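Local coordinates for PmbA-related protein (Thermotoga maritima, PDB 1VL4) that may act as a metallopeptidase of the PmbA/TldD (U62) family and has been proposed to modulate DNA gyrase, at residues T40-L45 against M155-V160; R122-S127 against Q176-F181; Y199-T204 against K290-T295; L47-L52 against V148-T153; L182-I187 against K215-E220. All coordinates share one frame; numbering follows the deposited sequence.

Contact 1: residues T40-L45 against M155-V160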
# COMPACT_ATOMS: atom_id res chain seq x y z
N THR A 40 4.49 7.05 -17.98
CA THR A 40 4.52 8.07 -16.95
C THR A 40 5.95 8.56 -16.67
O THR A 40 6.94 7.82 -16.79
CB THR A 40 3.93 7.57 -15.63
OG1 THR A 40 4.91 6.87 -14.89
CG2 THR A 40 2.75 6.74 -15.85
N ARG A 41 6.04 9.84 -16.33
CA ARG A 41 7.26 10.47 -15.93
C ARG A 41 6.88 11.30 -14.72
O ARG A 41 5.87 12.06 -14.76
CB ARG A 41 7.63 11.35 -17.11
CG ARG A 41 9.02 11.76 -17.25
CD ARG A 41 10.10 10.70 -17.05
NE ARG A 41 11.32 11.46 -16.88
CZ ARG A 41 11.60 12.18 -15.79
NH1 ARG A 41 10.79 12.18 -14.72
NH2 ARG A 41 12.71 12.90 -15.77
N GLU A 42 7.63 11.14 -13.63
CA GLU A 42 7.27 11.82 -12.41
C GLU A 42 8.50 12.30 -11.66
O GLU A 42 9.57 11.69 -11.72
CB GLU A 42 6.41 10.93 -11.50
CG GLU A 42 7.14 9.67 -11.03
CD GLU A 42 6.19 8.56 -10.59
OE1 GLU A 42 5.59 8.71 -9.50
OE2 GLU A 42 6.03 7.54 -11.32
N PHE A 43 8.30 13.42 -10.95
CA PHE A 43 9.31 13.94 -10.14
C PHE A 43 8.67 14.33 -8.83
O PHE A 43 7.68 15.03 -8.81
CB PHE A 43 9.97 15.13 -10.80
CG PHE A 43 11.08 15.69 -9.99
CD1 PHE A 43 10.82 16.59 -8.96
CD2 PHE A 43 12.38 15.28 -10.20
CE1 PHE A 43 11.81 17.09 -8.20
CE2 PHE A 43 13.42 15.80 -9.39
CZ PHE A 43 13.11 16.69 -8.38
N SER A 44 9.25 13.88 -7.73
CA SER A 44 8.76 14.30 -6.43
C SER A 44 9.89 14.58 -5.50
O SER A 44 10.97 14.03 -5.65
CB SER A 44 7.93 13.17 -5.83
OG SER A 44 8.75 12.07 -5.50
N LEU A 45 9.64 15.44 -4.53
CA LEU A 45 10.53 15.70 -3.47
C LEU A 45 9.85 16.03 -2.13
O LEU A 45 8.73 16.61 -2.09
CB LEU A 45 11.54 16.75 -3.86
CG LEU A 45 11.09 18.17 -4.04
CD1 LEU A 45 11.00 18.86 -2.66
CD2 LEU A 45 12.11 18.88 -4.92
N MET A 155 5.95 18.64 0.69
CA MET A 155 6.04 17.76 -0.44
C MET A 155 5.61 18.40 -1.77
O MET A 155 4.55 18.99 -1.90
CB MET A 155 5.26 16.49 -0.17
CG MET A 155 5.62 15.31 -1.07
SD MET A 155 4.34 14.05 -0.95
CE MET A 155 4.37 13.95 0.89
N TYR A 156 6.46 18.19 -2.78
CA TYR A 156 6.24 18.59 -4.16
C TYR A 156 6.11 17.33 -5.03
O TYR A 156 6.92 16.40 -4.92
CB TYR A 156 7.44 19.46 -4.63
CG TYR A 156 7.39 19.77 -6.14
CD1 TYR A 156 7.90 18.87 -7.09
CD2 TYR A 156 6.78 20.94 -6.62
CE1 TYR A 156 7.80 19.10 -8.46
CE2 TYR A 156 6.71 21.20 -7.96
CZ TYR A 156 7.22 20.27 -8.89
OH TYR A 156 7.10 20.53 -10.25
N LYS A 157 5.19 17.35 -5.97
CA LYS A 157 5.15 16.36 -6.99
C LYS A 157 4.65 16.88 -8.34
O LYS A 157 3.71 17.65 -8.38
CB LYS A 157 4.28 15.17 -6.57
CG LYS A 157 4.40 14.02 -7.57
CD LYS A 157 3.87 12.69 -7.04
CE LYS A 157 4.06 11.59 -8.07
NZ LYS A 157 3.44 10.30 -7.60
N ASP A 158 5.30 16.45 -9.42
CA ASP A 158 4.69 16.59 -10.72
C ASP A 158 4.74 15.31 -11.51
O ASP A 158 5.54 14.40 -11.21
CB ASP A 158 5.29 17.78 -11.51
CG ASP A 158 6.73 17.59 -11.92
OD1 ASP A 158 7.05 16.61 -12.62
OD2 ASP A 158 7.57 18.46 -11.60
N MET A 159 3.83 15.19 -12.48
CA MET A 159 3.63 13.95 -13.24
C MET A 159 3.13 14.28 -14.65
O MET A 159 2.29 15.20 -14.80
CB MET A 159 2.63 13.00 -12.49
CG MET A 159 2.68 11.51 -12.94
SD MET A 159 2.19 10.30 -11.64
CE MET A 159 2.65 8.77 -12.45
N VAL A 160 3.62 13.53 -15.66
CA VAL A 160 3.04 13.50 -17.01
C VAL A 160 2.70 12.03 -17.33
O VAL A 160 3.50 11.11 -17.04
CB VAL A 160 4.00 13.96 -18.13
CG1 VAL A 160 3.25 13.89 -19.52
CG2 VAL A 160 4.51 15.29 -17.91
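Lys157 and Glu42 meet above two antiparallel strands, 32-48 and 148-167, central neighbours in the six-stranded antiparallel sheet. Lys157 CB sits beside the Phe43 carbonyl; CG lies 3.6 Å from Phe43 O and also brushes Ser44 CB. From there the fully extended chain carries CE to 3.6 Å from Glu42 OE1, and NZ ends 3.3 Å from that oxygen in a salt bridge with a weak hydrogen bond. Glu42 holds CG between its backbone N and carbonyl carbon (chi1 63°), which lets its carboxylate lie across the lysine tip.

On the other face, CD1 of Phe43 approaches CE1 of Tyr156 at 4.0 Å, the two side chains roughly perpendicular, and Leu45 CG packs on Tyr156 CB at 3.9 Å. Tyr156 OH donates to the anti lone pair of Asp158 OD2, 2.5 Å away, an oxygen that also pairs with Lys131. Arg41 turns away toward Asp57 of its own chain and Glu90 of the second subunit.

Arg41, Phe43 and Leu45 each exchange two backbone hydrogen bonds, with Val160, Asp158 and Tyr156 respectively. Six nearly straight amide bonds therefore fix the strand pairing, while the weakly hydrogen-bonded Lys157-Glu42 bridge probably adds a modest electrostatic term.

Contact 2: residues R122-S127 against Q176-F181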
# COMPACT_ATOMS: atom_id res chain seq x y z
N ARG A 122 3.75 22.76 -18.99
CA ARG A 122 4.59 23.71 -18.29
C ARG A 122 5.39 23.12 -17.12
O ARG A 122 6.48 23.59 -16.85
CB ARG A 122 3.77 24.91 -17.87
CG ARG A 122 3.19 25.68 -19.09
CD ARG A 122 2.62 27.01 -18.73
NE ARG A 122 3.61 27.85 -18.08
CZ ARG A 122 4.56 28.54 -18.71
NH1 ARG A 122 4.67 28.49 -20.04
NH2 ARG A 122 5.42 29.28 -18.00
N PHE A 123 4.89 22.09 -16.44
CA PHE A 123 5.68 21.49 -15.33
C PHE A 123 7.01 20.94 -15.88
O PHE A 123 8.05 21.09 -15.26
CB PHE A 123 4.87 20.39 -14.56
CG PHE A 123 4.02 20.93 -13.46
CD1 PHE A 123 4.62 21.37 -12.28
CD2 PHE A 123 2.63 21.04 -13.62
CE1 PHE A 123 3.85 21.92 -11.26
CE2 PHE A 123 1.87 21.57 -12.61
CZ PHE A 123 2.45 22.01 -11.43
N GLU A 124 6.94 20.33 -17.07
CA GLU A 124 8.08 19.74 -17.79
C GLU A 124 9.20 20.70 -18.10
O GLU A 124 10.35 20.28 -18.22
CB GLU A 124 7.64 19.20 -19.15
CG GLU A 124 7.10 17.82 -19.10
CD GLU A 124 6.40 17.46 -20.39
OE1 GLU A 124 5.27 17.95 -20.62
OE2 GLU A 124 7.01 16.70 -21.19
N LYS A 125 8.85 21.96 -18.28
CA LYS A 125 9.84 23.01 -18.53
C LYS A 125 10.63 23.51 -17.32
O LYS A 125 11.65 24.15 -17.49
CB LYS A 125 9.10 24.19 -19.19
CG LYS A 125 8.62 23.77 -20.61
CD LYS A 125 8.32 24.97 -21.51
CE LYS A 125 6.96 25.61 -21.20
NZ LYS A 125 5.93 25.20 -22.20
N LEU A 126 10.16 23.24 -16.11
CA LEU A 126 10.84 23.70 -14.92
C LEU A 126 12.14 22.98 -14.74
O LEU A 126 12.24 21.79 -14.97
CB LEU A 126 10.01 23.42 -13.67
CG LEU A 126 8.72 24.18 -13.50
CD1 LEU A 126 8.12 23.77 -12.17
CD2 LEU A 126 8.94 25.69 -13.56
N SER A 127 13.14 23.67 -14.26
CA SER A 127 14.38 22.99 -13.88
C SER A 127 14.19 22.39 -12.49
O SER A 127 13.26 22.77 -11.78
CB SER A 127 15.49 24.00 -13.76
OG SER A 127 15.26 24.78 -12.62
N GLN A 176 -3.13 12.56 -23.01
CA GLN A 176 -2.02 12.86 -22.16
C GLN A 176 -2.52 13.82 -21.14
O GLN A 176 -3.48 14.59 -21.41
CB GLN A 176 -0.86 13.53 -22.87
CG GLN A 176 -0.23 12.84 -23.94
CD GLN A 176 1.00 13.60 -24.32
OE1 GLN A 176 2.01 13.56 -23.62
NE2 GLN A 176 0.88 14.38 -25.38
N MET A 177 -1.99 13.70 -19.92
CA MET A 177 -2.38 14.55 -18.76
C MET A 177 -1.10 14.93 -18.02
O MET A 177 -0.20 14.10 -17.86
CB MET A 177 -3.38 13.84 -17.78
CG MET A 177 -2.77 12.87 -16.79
SD MET A 177 -1.48 13.58 -15.71
CE MET A 177 -2.47 14.63 -14.56
N ASP A 178 -1.05 16.16 -17.51
CA ASP A 178 -0.00 16.56 -16.62
C ASP A 178 -0.56 17.34 -15.42
O ASP A 178 -1.76 17.65 -15.36
CB ASP A 178 1.15 17.26 -17.34
CG ASP A 178 0.81 18.64 -17.86
OD1 ASP A 178 -0.35 19.06 -17.97
OD2 ASP A 178 1.78 19.29 -18.21
N GLY A 179 0.29 17.56 -14.41
CA GLY A 179 -0.14 18.27 -13.24
C GLY A 179 0.84 18.10 -12.13
O GLY A 179 1.87 17.46 -12.29
N GLY A 180 0.53 18.74 -11.02
CA GLY A 180 1.41 18.77 -9.86
C GLY A 180 0.65 19.18 -8.62
O GLY A 180 -0.52 19.58 -8.70
N PHE A 181 1.38 19.18 -7.52
CA PHE A 181 0.86 19.21 -6.13
C PHE A 181 1.99 19.78 -5.29
O PHE A 181 3.18 19.47 -5.51
CB PHE A 181 0.51 17.74 -5.79
CG PHE A 181 0.32 17.39 -4.36
CD1 PHE A 181 -0.96 17.46 -3.79
CD2 PHE A 181 1.37 16.82 -3.61
CE1 PHE A 181 -1.18 17.04 -2.44
CE2 PHE A 181 1.18 16.40 -2.30
CZ PHE A 181 -0.13 16.49 -1.70
O HOH W 1 1.87 21.83 -16.84
O HOH W 2 4.47 18.91 -18.11
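Phe123 and Gly179 bring their CA atoms to 7.0 Å where a turn-like segment with helical backbone angles, 122-125, lies against strand 172-188, and no direct hydrogen bond joins the two. The approach is made by Phe123, whose CB points at the strand. One face of its ring lies over the Gly179-Gly180 peptide: CE2 comes to 3.5 Å from Gly180 N, and Gly179 O sits above the plane toward the rim. Gly180 CA stands 4.2 Å from the ring centroid, 27° off its normal, a CH-pi contact. Gly180, with no side chain on the face turned to Phe123, lets the ring rest directly on the strand backbone. Tyr156, Asp158 and Pro205 also pack around it.

This loop leads into helix 128-143, which lies against the six-stranded antiparallel sheet. Ser127 is its N-cap; with Ser127 N bonded in turn to Glu130 OE1, the start of the helix is consistent with a capping box.

The polar half of the contact runs through water. Asp178 OD2 accepts from one water at 2.9 Å, which itself accepts from Phe123 N. A second water donates to Asp178 OD2 at 2.7 Å. This second water accepts from Glu124 N and donates to Glu124 OE1, 2.8 Å away, so one molecule bridges two carboxylates whose oxygens, Glu124 OE1 and Asp178 OD2, stand 4.4 Å apart. The amides of Val120 and Gly121 bond to Asp178 OD1 and OD2 respectively, and Arg122 turns its guanidinium toward Glu206.

Contact 3: residues Y199-T204 against K290-T295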
# COMPACT_ATOMS: atom_id res chain seq x y z
N TYR A 199 -2.66 22.02 1.01
CA TYR A 199 -2.13 21.63 -0.30
C TYR A 199 -2.86 22.39 -1.38
O TYR A 199 -4.02 22.87 -1.19
CB TYR A 199 -2.28 20.11 -0.56
CG TYR A 199 -3.72 19.65 -0.63
CD1 TYR A 199 -4.44 19.65 -1.84
CD2 TYR A 199 -4.38 19.24 0.50
CE1 TYR A 199 -5.82 19.26 -1.86
CE2 TYR A 199 -5.72 18.86 0.48
CZ TYR A 199 -6.42 18.88 -0.68
OH TYR A 199 -7.73 18.47 -0.60
N GLU A 200 -2.20 22.50 -2.52
CA GLU A 200 -2.87 22.93 -3.76
C GLU A 200 -2.55 21.87 -4.85
O GLU A 200 -1.46 21.31 -4.89
CB GLU A 200 -2.40 24.33 -4.19
CG GLU A 200 -3.06 25.54 -3.44
CD GLU A 200 -2.30 26.92 -3.57
OE1 GLU A 200 -1.44 27.13 -4.49
OE2 GLU A 200 -2.62 27.83 -2.73
N LEU A 201 -3.55 21.56 -5.67
CA LEU A 201 -3.39 20.75 -6.92
C LEU A 201 -3.43 21.73 -8.08
O LEU A 201 -4.16 22.73 -8.03
CB LEU A 201 -4.51 19.73 -7.02
CG LEU A 201 -4.28 18.55 -6.09
CD1 LEU A 201 -5.61 17.96 -5.63
CD2 LEU A 201 -3.41 17.50 -6.77
N ALA A 202 -2.58 21.52 -9.08
CA ALA A 202 -2.48 22.41 -10.21
C ALA A 202 -2.14 21.68 -11.52
O ALA A 202 -1.43 20.67 -11.54
CB ALA A 202 -1.43 23.45 -9.93
N ARG A 203 -2.61 22.25 -12.61
CA ARG A 203 -2.27 21.82 -13.97
C ARG A 203 -0.99 22.52 -14.45
O ARG A 203 -0.24 22.02 -15.31
CB ARG A 203 -3.46 22.16 -14.88
CG ARG A 203 -3.35 21.56 -16.24
CD ARG A 203 -3.91 20.21 -16.37
NE ARG A 203 -5.30 20.01 -15.88
CZ ARG A 203 -5.78 18.78 -15.69
NH1 ARG A 203 -5.04 17.74 -16.02
NH2 ARG A 203 -6.98 18.56 -15.23
N THR A 204 -0.71 23.70 -13.90
CA THR A 204 0.50 24.42 -14.27
C THR A 204 1.23 24.94 -12.99
O THR A 204 0.58 25.14 -11.98
CB THR A 204 0.12 25.60 -15.18
OG1 THR A 204 1.31 26.19 -15.72
CG2 THR A 204 -0.58 26.64 -14.39
N LYS A 290 -8.30 21.63 -12.32
CA LYS A 290 -7.39 21.20 -11.23
C LYS A 290 -7.67 19.75 -10.78
O LYS A 290 -7.06 19.27 -9.84
CB LYS A 290 -7.56 22.12 -10.01
CG LYS A 290 -7.13 23.54 -10.23
CD LYS A 290 -7.17 24.29 -8.91
CE LYS A 290 -7.30 25.80 -9.07
NZ LYS A 290 -8.22 26.37 -8.03
N GLY A 291 -8.57 19.06 -11.49
CA GLY A 291 -8.84 17.63 -11.24
C GLY A 291 -7.90 16.79 -12.08
O GLY A 291 -8.15 16.59 -13.27
N LEU A 292 -6.83 16.28 -11.45
CA LEU A 292 -5.73 15.68 -12.19
C LEU A 292 -6.02 14.27 -12.69
O LEU A 292 -5.28 13.78 -13.50
CB LEU A 292 -4.43 15.70 -11.38
CG LEU A 292 -3.98 17.10 -10.94
CD1 LEU A 292 -2.57 17.06 -10.27
CD2 LEU A 292 -4.03 18.10 -12.09
N SER A 293 -7.12 13.65 -12.25
CA SER A 293 -7.62 12.43 -12.85
C SER A 293 -8.52 12.64 -14.08
O SER A 293 -8.93 11.65 -14.69
CB SER A 293 -8.34 11.61 -11.83
OG SER A 293 -7.33 11.19 -10.89
N SER A 294 -8.76 13.89 -14.48
CA SER A 294 -9.62 14.21 -15.62
C SER A 294 -9.13 13.48 -16.85
O SER A 294 -7.93 13.40 -17.07
CB SER A 294 -9.69 15.70 -15.85
OG SER A 294 -10.24 16.43 -14.73
N THR A 295 -10.06 12.87 -17.61
CA THR A 295 -9.70 12.05 -18.75
C THR A 295 -10.94 11.92 -19.62
O THR A 295 -12.03 11.94 -19.09
CB THR A 295 -9.21 10.65 -18.33
OG1 THR A 295 -8.88 9.86 -19.50
CG2 THR A 295 -10.25 9.90 -17.47
O HOH W 3 -6.05 15.08 -15.88
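The guanidinium of Arg203 carries Leu292 CD2 over one face, 4.0 Å above the plane and over its centre, while Gly291 O, Ser294 OG and a water molecule lie at its edge. The group thus lies against a type I beta turn, Gly291 to Ser294, in a loop of the C-terminal family region that packs against strand 194-202, an outermost strand of the six-stranded antiparallel sheet. Arg203 CG is anti to the backbone N (chi1 -170°), and bends at the next two torsions fold the chain back so that it slides past Leu292 in the opposite direction.

At the edge, Arg203 NH2 gives only a weak, bent hydrogen bond to Gly291 O (3.0 Å, 131°). That carbonyl is already engaged by the turn: Ser294 N closes it, and Ser294 OG donates to it as well, at 2.6 Å. The stronger grip on the buried arginine comes from the residues just before the turn, with NE bonded to Pro289 O and NH2 to His288 O.

Beside this polar cluster the two leucines make the apolar contact. Leu201 points its CB at the loop and CD2 meets Leu292 CD1 at 3.6 Å, the side chains crossing at a slant; Leu292 CD2 also reaches 3.7 Å from Ala202 O. The aliphatic part of Lys290 runs across the strand past one carbonyl, with CD 3.5 Å from Leu201 O, before its end leads away. The water at the guanidinium edge accepts from Arg203 NH1 at 2.8 Å and donates to Ser294 O at 2.8 Å.

Contact 4: residues L47-L52 against V148-T153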
# COMPACT_ATOMS: atom_id res chain seq x y z
N LEU A 47 10.79 17.55 1.82
CA LEU A 47 11.60 18.14 2.86
C LEU A 47 11.04 17.69 4.22
O LEU A 47 9.83 17.69 4.44
CB LEU A 47 11.54 19.67 2.79
CG LEU A 47 11.72 20.32 1.42
CD1 LEU A 47 11.81 21.82 1.65
CD2 LEU A 47 12.99 19.80 0.73
N ALA A 48 11.94 17.32 5.09
CA ALA A 48 11.64 16.87 6.43
C ALA A 48 12.28 17.89 7.36
O ALA A 48 13.48 18.02 7.41
CB ALA A 48 12.26 15.51 6.65
N ASN A 49 11.47 18.64 8.08
CA ASN A 49 11.97 19.77 8.87
C ASN A 49 12.96 20.64 8.08
O ASN A 49 14.03 20.97 8.55
CB ASN A 49 12.58 19.24 10.18
CG ASN A 49 11.53 18.52 11.03
OD1 ASN A 49 10.56 19.13 11.52
ND2 ASN A 49 11.69 17.20 11.18
N GLY A 50 12.60 20.98 6.85
CA GLY A 50 13.44 21.85 6.04
C GLY A 50 14.53 21.16 5.23
O GLY A 50 14.97 21.70 4.22
N ASP A 51 14.95 19.97 5.62
CA ASP A 51 15.99 19.30 4.88
C ASP A 51 15.44 18.40 3.79
O ASP A 51 14.56 17.56 4.02
CB ASP A 51 16.87 18.47 5.81
CG ASP A 51 17.88 19.31 6.58
OD1 ASP A 51 17.55 20.44 7.01
OD2 ASP A 51 19.03 18.83 6.77
N LEU A 52 15.98 18.58 2.59
CA LEU A 52 15.63 17.75 1.45
C LEU A 52 16.13 16.37 1.70
O LEU A 52 17.30 16.10 1.49
CB LEU A 52 16.28 18.30 0.17
N VAL A 148 5.24 28.63 15.25
CA VAL A 148 5.51 27.36 14.57
C VAL A 148 6.80 26.76 15.12
O VAL A 148 7.85 27.42 15.11
CB VAL A 148 5.59 27.53 13.04
CG1 VAL A 148 5.89 26.21 12.38
CG2 VAL A 148 4.29 28.08 12.55
N VAL A 149 6.70 25.53 15.65
CA VAL A 149 7.83 24.88 16.30
C VAL A 149 8.55 23.99 15.28
O VAL A 149 9.74 23.72 15.41
CB VAL A 149 7.43 24.03 17.57
CG1 VAL A 149 6.87 24.93 18.63
CG2 VAL A 149 6.41 22.96 17.29
N MET A 150 7.82 23.52 14.29
CA MET A 150 8.47 22.87 13.19
C MET A 150 7.57 22.70 11.99
O MET A 150 6.34 22.97 12.02
CB MET A 150 9.02 21.53 13.62
CG MET A 150 8.02 20.43 13.74
SD MET A 150 8.88 18.93 14.27
CE MET A 150 8.47 18.96 16.01
N VAL A 151 8.19 22.21 10.92
CA VAL A 151 7.50 21.98 9.66
C VAL A 151 7.87 20.57 9.20
O VAL A 151 8.85 20.37 8.48
CB VAL A 151 7.86 23.08 8.63
CG1 VAL A 151 7.03 22.91 7.39
CG2 VAL A 151 7.63 24.47 9.24
N PRO A 152 7.11 19.58 9.66
CA PRO A 152 7.64 18.23 9.53
C PRO A 152 7.72 17.76 8.08
O PRO A 152 8.54 16.92 7.74
CB PRO A 152 6.62 17.38 10.30
CG PRO A 152 5.82 18.39 11.12
CD PRO A 152 5.80 19.60 10.32
N THR A 153 6.83 18.30 7.24
CA THR A 153 6.76 17.91 5.88
C THR A 153 6.44 19.06 4.95
O THR A 153 5.58 19.87 5.21
CB THR A 153 5.74 16.75 5.69
OG1 THR A 153 6.18 15.60 6.39
CG2 THR A 153 5.59 16.35 4.24
O HOH W 4 10.00 20.61 5.86
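A type I' turn from Ala48 to Asp51 closes the two-residue beta hairpin between strands 32-48 and 51-69, and its corner, Asn49, meets Val151 and Pro152 near the start of strand 148-167. The turn is held by paired bonds between Ala48 and Asp51. Across the contact the antiparallel pairing gives out: Asn49 N donates to Pro152 O in a weak bond of 3.4 Å, and CA-H groups take up part of the carbonyl contact. Thr153 CA lies 3.4 Å from Leu47 O, Ala48 CA 3.4 Å from Pro152 O, and Asn49 CA 3.2 Å from Val151 O.

A water fills in where the strands separate. It accepts from Gly50 N at 2.8 Å and donates to Val151 O at 2.9 Å, with a weak third link to Leu47 O. The Asn49 side chain swings toward Met150 and crosses it at a slant. On the other edge of strand 148-167, Val149 and Met150 both face Ile187 of strand 172-188, a classic beta bulge.

Pro152, lacking an amide hydrogen, can only accept here, so the strands are joined at this end by a weak N-H bond, CA-H contacts and a bridging water, probably a softer join than regular strand pairing.

Contact 5: residues L182-I187 against K215-E220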
# COMPACT_ATOMS: atom_id res chain seq x y z
N LEU A 182 1.64 20.66 -4.35
CA LEU A 182 2.55 21.13 -3.36
C LEU A 182 1.78 21.13 -2.05
O LEU A 182 0.65 21.63 -2.01
CB LEU A 182 3.04 22.53 -3.67
CG LEU A 182 4.13 23.16 -2.82
CD1 LEU A 182 5.38 22.30 -2.66
CD2 LEU A 182 4.52 24.54 -3.38
N PHE A 183 2.42 20.59 -1.01
CA PHE A 183 1.79 20.31 0.28
C PHE A 183 2.76 20.77 1.35
O PHE A 183 3.98 20.65 1.23
CB PHE A 183 1.47 18.80 0.44
CG PHE A 183 1.15 18.35 1.90
CD1 PHE A 183 -0.17 18.39 2.39
CD2 PHE A 183 2.13 17.88 2.74
CE1 PHE A 183 -0.48 17.99 3.64
CE2 PHE A 183 1.83 17.49 4.02
CZ PHE A 183 0.50 17.53 4.47
N ALA A 184 2.21 21.29 2.44
CA ALA A 184 3.00 21.62 3.61
C ALA A 184 2.23 21.30 4.88
O ALA A 184 0.99 21.45 4.92
CB ALA A 184 3.38 23.08 3.58
N MET A 185 2.96 20.87 5.90
CA MET A 185 2.38 20.61 7.23
C MET A 185 3.23 21.28 8.29
O MET A 185 4.47 21.11 8.31
CB MET A 185 2.25 19.09 7.51
CG MET A 185 1.41 18.78 8.77
SD MET A 185 2.15 17.50 9.77
CE MET A 185 1.85 18.04 11.45
N ALA A 186 2.57 22.03 9.18
CA ALA A 186 3.25 22.73 10.24
C ALA A 186 2.75 22.28 11.63
O ALA A 186 1.65 21.78 11.77
CB ALA A 186 3.11 24.21 10.06
N ILE A 187 3.62 22.37 12.62
CA ILE A 187 3.26 22.13 14.05
C ILE A 187 3.44 23.39 14.88
O ILE A 187 4.54 23.97 14.89
CB ILE A 187 4.09 20.98 14.66
CG1 ILE A 187 3.81 19.68 13.87
CG2 ILE A 187 3.79 20.81 16.17
CD1 ILE A 187 4.58 18.49 14.31
N LYS A 215 2.10 29.47 4.38
CA LYS A 215 1.36 30.41 5.27
C LYS A 215 0.05 29.77 5.79
O LYS A 215 -0.20 29.75 7.00
CB LYS A 215 1.08 31.70 4.50
CG LYS A 215 0.49 32.84 5.34
CD LYS A 215 -0.11 33.94 4.47
CE LYS A 215 -0.35 35.24 5.26
NZ LYS A 215 -1.43 36.08 4.63
N ARG A 216 -0.79 29.23 4.90
CA ARG A 216 -1.96 28.45 5.35
C ARG A 216 -1.70 27.26 6.27
O ARG A 216 -2.47 27.05 7.19
CB ARG A 216 -2.84 28.01 4.19
CG ARG A 216 -3.32 29.20 3.44
CD ARG A 216 -4.72 29.12 2.90
NE ARG A 216 -4.76 29.19 1.44
CZ ARG A 216 -5.82 29.56 0.73
NH1 ARG A 216 -6.95 29.92 1.33
NH2 ARG A 216 -5.76 29.56 -0.60
N ALA A 217 -0.66 26.47 6.03
CA ALA A 217 -0.34 25.38 6.90
C ALA A 217 -0.07 25.89 8.33
O ALA A 217 -0.56 25.30 9.32
CB ALA A 217 0.85 24.62 6.34
N ALA A 218 0.67 26.99 8.44
CA ALA A 218 0.99 27.62 9.74
C ALA A 218 -0.30 28.16 10.40
O ALA A 218 -0.61 27.81 11.53
CB ALA A 218 1.97 28.74 9.55
N GLU A 219 -1.04 28.98 9.66
CA GLU A 219 -2.36 29.51 10.10
C GLU A 219 -3.28 28.40 10.62
O GLU A 219 -3.91 28.55 11.65
CB GLU A 219 -3.04 30.28 8.97
CG GLU A 219 -2.36 31.62 8.66
CD GLU A 219 -2.83 32.28 7.34
OE1 GLU A 219 -3.44 31.62 6.46
OE2 GLU A 219 -2.54 33.49 7.16
N GLU A 220 -3.33 27.29 9.90
CA GLU A 220 -4.08 26.12 10.34
C GLU A 220 -3.65 25.65 11.73
O GLU A 220 -4.46 25.58 12.67
CB GLU A 220 -3.98 25.01 9.31
CG GLU A 220 -4.73 25.28 8.00
CD GLU A 220 -6.26 25.14 8.15
OE1 GLU A 220 -6.73 24.02 8.45
OE2 GLU A 220 -6.97 26.16 7.94
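This is helix-on-sheet packing built from alanines: Ala217 of helix 210-223 sits against Ala184 and Ala186 of strand 172-188, in the six-stranded antiparallel sheet. Strand segment and helix segment run in broadly the same direction, crossing at -33°, and their axes come within 6.9 Å, a close approach that follows from having only methyl groups between the two backbones.

Ala217 CB makes most of the contact. It points at the strand, and this methyl carbon stands 3.5 Å from Ala184 O, 4.0 Å from Ala184 CB and 4.4 Å from Ala186 CB. In return, Ala186 directs its own methyl at the helix backbone, where CB lies 3.9 Å from Ala217 O and 4.0 Å from Ala218 CA. Residues on the strand alternate: Ala184 and Ala186 face the helix, while the CB atoms of Phe183, Met185 and Ile187 are turned to the other side of the sheet.

The neighbours extend the same apolar layer. Ile213, one turn earlier on the helix, covers Leu182 and Ala184, and Ala218 rests against Val148 of the adjacent strand. The charged ends of the helix side chains lead away from this surface: Arg216 pairs with Glu212, Glu220 pairs with Arg240, and Lys215 and Glu219 form only a long salt bridge on the exposed side.

No hydrogen bond or charge links the two segments. What holds them together is van der Waals contact between small side chains and main-chain atoms, leaving the strand's amides and carbonyls to bond with Thr153, Met155, Gly196, Trp198 and Glu200 in the flanking strands.

How the contacts relate
From the N terminus, strand 32-48 enters contact 1, which closes on 155-160. Contact 4 lies within that loop, tying the following hairpin to the beginning of strand 148-167. The loop at 122-127 opens contact 2 before either of these has closed, so contact 2 crosses both; it ends on strand 172-188, where 182-187 opens contact 5. Contact 3 then begins on strand 194-202, and contact 5 closes on helix 210-223 before contact 3 reaches 290-295, so these two cross. Strands 148-167, 172-188 and 194-202 lie side by side in that order in one sheet. Contacts 1 and 4 join the first and central family regions, contacts 2 and 5 stay within the central one, and contact 3 connects it to the C-terminal region.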